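Histidine phosphotransfer protein (Medicago truncatula, PDB 4G78) probably relays phosphoryl groups from cytokinin sensor histidine kinases to response regulators, as a helical histidine phosphotransfer protein of two-component signalling. Local coordinates at residues A16-Q21 with N129-L134; D5-K10 with Q138-T143. All coordinates share one frame; numbering follows the deposited sequence. Where two conformers were deposited one is given.

Overall arrangement
From the N terminus the chain enters helix 6-20, passes through helices 26-32, 41-66, 72-89, 92-99 and 101-106, and returns in helix 110-145. Contact 2 (5-10 with 138-143) joins the start of the first helix to the far end of the last and so closes the wider loop. Contact 1 (16-21 with 129-134) closes a shorter one that lies wholly within it; the two nest and do not cross, as an antiparallel helix pair requires. Their centres are about 15 Å apart, contact 1 buried nearer the middle of the chain, contact 2 at the surface. Between them K10 and Y133 make a probable hydrogen bond, NZ to OH 3.3 Å.

Contact 1 (A16-Q21 with N129-L134); sequences AAMFQQ and NNLKYL
M18 reaches from the last turns of helix 6-20 to N130, L131 and L134 on helix 110-145. From CB its chain leaves with CG anti to the carbonyl carbon (chi1 -69°) and runs on extended, so that the sulfur is the first atom in close contact with the other helix. M18 SD lies 3.7 Å from N130 CB. More loosely, M18 SD is 4.4 Å from L134 CD2. The bend at chi3 (70°) swings the methyl back toward the N-terminal end of segment 129-134: M18 CE rests 3.5 Å from N130 CB and 3.9 Å from L131 CD2, sliding past N130 in the opposite direction and crossing the leucine at about a right angle. N130 meets the thioether with CB and, at the sulfur, with its backbone O, while its ND2 bonds to L126 O in its own helix. A long, flexible thioether suits segments whose axes come within 11.3 Å. Cut back to an alanine, this position would probably lose its reach to N130 and both leucines, leaving a gap between the helices. Without hydrogen bonds between the segments, their association rests on apolar contact, while N130 O, accepting from H14 NE2, supplies a polar tie one turn earlier on helix 6-20.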
# COMPACT_ATOMS: atom_id res chain seq x y z
N ALA A 16 -12.28 3.33 8.42
CA ALA A 16 -13.46 2.99 7.64
C ALA A 16 -13.47 3.74 6.30
O ALA A 16 -13.91 3.18 5.29
CB ALA A 16 -14.73 3.30 8.43
N ALA A 17 -13.03 4.99 6.30
CA ALA A 17 -12.97 5.76 5.05
C ALA A 17 -11.99 5.12 4.08
O ALA A 17 -12.25 5.08 2.87
CB ALA A 17 -12.60 7.19 5.34
N MET A 18 -10.86 4.64 4.58
CA MET A 18 -9.89 3.96 3.73
C MET A 18 -10.49 2.75 3.06
O MET A 18 -10.22 2.47 1.88
CB MET A 18 -8.63 3.63 4.48
CG MET A 18 -7.78 4.79 4.88
SD MET A 18 -6.21 4.38 5.64
CE MET A 18 -5.36 3.69 4.21
N PHE A 19 -11.27 1.96 3.80
CA PHE A 19 -11.95 0.84 3.19
C PHE A 19 -13.02 1.32 2.18
O PHE A 19 -13.10 0.80 1.07
CB PHE A 19 -12.62 -0.06 4.25
CG PHE A 19 -11.65 -1.01 4.89
CD1 PHE A 19 -11.42 -2.26 4.32
CD2 PHE A 19 -10.95 -0.69 6.04
CE1 PHE A 19 -10.54 -3.16 4.89
CE2 PHE A 19 -10.02 -1.58 6.60
CZ PHE A 19 -9.83 -2.80 5.99
N GLN A 20 -13.83 2.31 2.55
CA GLN A 20 -14.93 2.71 1.69
C GLN A 20 -14.42 3.22 0.35
O GLN A 20 -15.03 3.00 -0.70
CB GLN A 20 -15.80 3.73 2.42
CG GLN A 20 -17.13 3.98 1.72
CD GLN A 20 -17.05 4.92 0.54
OE1 GLN A 20 -16.16 5.77 0.46
NE2 GLN A 20 -18.04 4.84 -0.33
N GLN A 21 -13.30 3.96 0.38
CA GLN A 21 -12.68 4.52 -0.82
C GLN A 21 -11.77 3.54 -1.54
O GLN A 21 -11.20 3.86 -2.57
CB GLN A 21 -12.01 5.84 -0.49
CG GLN A 21 -13.00 6.96 -0.25
CD GLN A 21 -13.68 7.37 -1.55
OE1 GLN A 21 -12.98 7.93 -2.43
NE2 GLN A 21 -14.94 7.09 -1.73
N ASN A 129 0.62 7.54 2.98
CA ASN A 129 0.29 8.70 3.85
C ASN A 129 -0.96 8.39 4.71
O ASN A 129 -0.97 8.75 5.91
CB ASN A 129 0.10 9.90 3.03
CG ASN A 129 1.46 10.40 2.51
OD1 ASN A 129 2.54 10.10 3.03
ND2 ASN A 129 1.35 11.15 1.49
N ASN A 130 -1.93 7.75 4.14
CA ASN A 130 -3.16 7.42 4.91
C ASN A 130 -2.84 6.37 5.98
O ASN A 130 -3.37 6.48 7.11
CB ASN A 130 -4.27 7.01 4.00
CG ASN A 130 -5.02 8.18 3.38
OD1 ASN A 130 -5.61 8.97 4.09
ND2 ASN A 130 -4.97 8.36 2.11
N LEU A 131 -2.04 5.36 5.69
CA LEU A 131 -1.65 4.40 6.70
C LEU A 131 -0.82 5.01 7.78
O LEU A 131 -0.98 4.69 8.97
CB LEU A 131 -0.88 3.21 6.10
CG LEU A 131 -1.76 2.23 5.34
CD1 LEU A 131 -0.86 1.20 4.65
CD2 LEU A 131 -2.81 1.60 6.25
N LYS A 132 0.12 5.90 7.45
CA LYS A 132 0.92 6.56 8.47
C LYS A 132 0.03 7.30 9.44
O LYS A 132 0.31 7.36 10.64
CB LYS A 132 1.97 7.48 7.82
CG LYS A 132 3.21 6.72 7.33
CD LYS A 132 4.36 7.66 6.93
CE LYS A 132 5.60 7.32 7.75
NZ LYS A 132 6.81 7.12 6.87
N TYR A 133 -1.03 7.91 8.96
CA TYR A 133 -2.00 8.59 9.86
C TYR A 133 -2.71 7.62 10.75
O TYR A 133 -2.84 7.84 11.97
CB TYR A 133 -2.93 9.43 9.00
CG TYR A 133 -3.90 10.26 9.83
CD1 TYR A 133 -3.43 11.15 10.81
CD2 TYR A 133 -5.25 10.22 9.64
CE1 TYR A 133 -4.32 11.90 11.55
CE2 TYR A 133 -6.11 11.01 10.38
CZ TYR A 133 -5.62 11.86 11.35
OH TYR A 133 -6.51 12.62 12.06
N LEU A 134 -3.14 6.48 10.20
CA LEU A 134 -3.77 5.42 10.98
C LEU A 134 -2.82 5.04 12.14
O LEU A 134 -3.24 4.94 13.30
CB LEU A 134 -4.12 4.31 9.97
CG LEU A 134 -5.03 3.20 10.53
CD1 LEU A 134 -6.22 3.63 11.17
CD2 LEU A 134 -5.26 2.24 9.40

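Contact 2 (D5-K10 with Q138-T143); sequences DHLHRK and QQEIKT
The imidazole of H8 presents one face to I141, whose CD1 sits 3.9 Å from the ring centroid and only 7° off the normal, a CH-pi contact. The other branch lies on the same side of the ring but beyond its rim: I141 CG2 is 3.6 Å from H8 CE1 and equally close to NE2, so CD1 sits over the centre and CG2 at the CE1-NE2 edge. Beta-branching suits I141 to this, because CG1 and CG2 leave CB in different directions, CG1 beside the backbone N (chi1 -70°) and CG2 anti to it.

D5 fixes the turn of the ring. It is the N-cap residue of helix 6-20, and its OD1 accepts from H8 N at 2.9 Å, nearly along the C-O axis, and also from H8 ND1 at 2.7 Å, this second donor lying well above the carboxylate plane though close to the plane of its own ring. One oxygen thus caps the helix and holds the imidazole with its face to I141; an aspartate is short enough to do both.

Alongside, L7 packs CB against I141 CG1 at 3.8 Å and crosses E140 at about a right angle, L7 CD2 lying 3.6 Å from E140 OE1. A leucine suits this place, its CB meeting I141 while its forked end spreads over E140. E140 OE2 makes a salt bridge with K136 NZ, while OE1 and CB lie against the leucine's methyls at the edge of the contact. The axes of the two segments come within 9.7 Å, their N-to-C directions 149° apart: an antiparallel helix pair, by which the N-terminal helix lies along the long last helix of this helical-bundle HPt protein.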
# COMPACT_ATOMS: atom_id res chain seq x y z
N ASP A 5 -13.59 8.66 22.70
CA ASP A 5 -12.89 9.91 22.64
C ASP A 5 -12.48 10.26 21.19
O ASP A 5 -12.69 9.51 20.26
CB ASP A 5 -11.70 9.98 23.62
CG ASP A 5 -10.45 9.24 23.23
OD1 ASP A 5 -10.37 8.73 22.10
OD2 ASP A 5 -9.51 9.26 24.08
N HIS A 6 -11.95 11.47 21.04
CA HIS A 6 -11.73 11.98 19.72
C HIS A 6 -10.73 11.17 18.95
O HIS A 6 -10.84 11.03 17.73
CB HIS A 6 -11.35 13.46 19.75
CG HIS A 6 -10.13 13.83 20.41
ND1 HIS A 6 -10.00 13.93 21.78
CD2 HIS A 6 -8.93 14.14 19.90
CE1 HIS A 6 -8.76 14.27 22.03
NE2 HIS A 6 -8.06 14.41 20.91
N LEU A 7 -9.70 10.61 19.60
CA LEU A 7 -8.72 9.80 18.92
C LEU A 7 -9.30 8.47 18.45
O LEU A 7 -9.05 8.00 17.36
CB LEU A 7 -7.50 9.49 19.79
CG LEU A 7 -6.68 10.71 20.22
CD1 LEU A 7 -5.54 10.20 21.06
CD2 LEU A 7 -6.25 11.56 19.06
N HIS A 8 -10.09 7.83 19.34
CA HIS A 8 -10.72 6.60 18.99
C HIS A 8 -11.70 6.76 17.83
O HIS A 8 -11.75 5.94 16.92
CB HIS A 8 -11.42 5.97 20.17
CG HIS A 8 -10.48 5.35 21.22
ND1 HIS A 8 -9.75 6.09 22.05
CD2 HIS A 8 -10.24 4.07 21.47
CE1 HIS A 8 -9.06 5.23 22.86
NE2 HIS A 8 -9.36 4.01 22.52
N ARG A 9 -12.50 7.81 17.89
CA ARG A 9 -13.46 8.09 16.82
C ARG A 9 -12.73 8.38 15.52
O ARG A 9 -13.12 7.89 14.47
CB ARG A 9 -14.38 9.26 17.17
CG ARG A 9 -15.38 8.95 18.27
CD ARG A 9 -16.38 10.10 18.43
NE ARG A 9 -15.92 11.03 19.45
CZ ARG A 9 -15.51 12.27 19.23
NH1 ARG A 9 -15.47 12.77 18.01
NH2 ARG A 9 -15.13 12.99 20.27
N LYS A 10 -11.67 9.18 15.58
CA LYS A 10 -10.95 9.52 14.35
C LYS A 10 -10.33 8.27 13.74
O LYS A 10 -10.34 8.09 12.52
CB LYS A 10 -9.92 10.60 14.59
CG LYS A 10 -9.18 11.03 13.32
CD LYS A 10 -9.96 11.63 12.22
CE LYS A 10 -10.52 12.98 12.54
NZ LYS A 10 -9.45 13.99 12.63
N GLN A 138 -3.10 5.25 16.30
CA GLN A 138 -2.98 4.05 17.13
C GLN A 138 -1.93 4.24 18.18
O GLN A 138 -2.10 3.83 19.36
CB GLN A 138 -2.55 2.84 16.31
CG GLN A 138 -3.68 2.36 15.48
CD GLN A 138 -3.41 1.18 14.60
OE1 GLN A 138 -4.35 0.59 14.03
NE2 GLN A 138 -2.18 0.85 14.36
N GLN A 139 -0.80 4.83 17.82
CA GLN A 139 0.30 5.05 18.74
C GLN A 139 -0.09 6.03 19.87
O GLN A 139 0.30 5.89 20.99
CB GLN A 139 1.55 5.47 18.00
CG GLN A 139 2.10 4.29 17.16
CD GLN A 139 2.33 3.02 17.88
OE1 GLN A 139 2.81 2.87 18.96
NE2 GLN A 139 1.79 2.10 17.07
N GLU A 140 -0.85 7.08 19.47
CA GLU A 140 -1.28 8.05 20.48
C GLU A 140 -2.25 7.39 21.47
O GLU A 140 -2.21 7.69 22.67
CB GLU A 140 -1.91 9.25 19.81
CG GLU A 140 -0.90 10.10 19.09
CD GLU A 140 -1.49 11.25 18.32
OE1 GLU A 140 -2.70 11.45 18.34
OE2 GLU A 140 -0.66 11.99 17.68
N ILE A 141 -3.12 6.54 21.00
CA ILE A 141 -4.03 5.79 21.88
C ILE A 141 -3.24 4.90 22.82
O ILE A 141 -3.48 4.86 24.05
CB ILE A 141 -5.05 5.03 21.07
CG1 ILE A 141 -6.04 6.01 20.42
CG2 ILE A 141 -5.78 3.99 21.94
CD1 ILE A 141 -6.94 5.41 19.38
N LYS A 142 -2.23 4.21 22.31
CA LYS A 142 -1.35 3.37 23.17
C LYS A 142 -0.71 4.21 24.24
O LYS A 142 -0.59 3.82 25.38
CB LYS A 142 -0.33 2.67 22.32
CG LYS A 142 0.53 1.66 23.04
CD LYS A 142 1.09 0.63 22.08
CE LYS A 142 2.10 1.16 21.14
NZ LYS A 142 3.16 0.13 20.72
N THR A 143 -0.17 5.38 23.86
CA THR A 143 0.48 6.26 24.79
C THR A 143 -0.53 6.66 25.92
O THR A 143 -0.12 6.80 27.08
CB THR A 143 1.00 7.49 24.10
OG1 THR A 143 1.97 7.13 23.11
CG2 THR A 143 1.65 8.48 25.08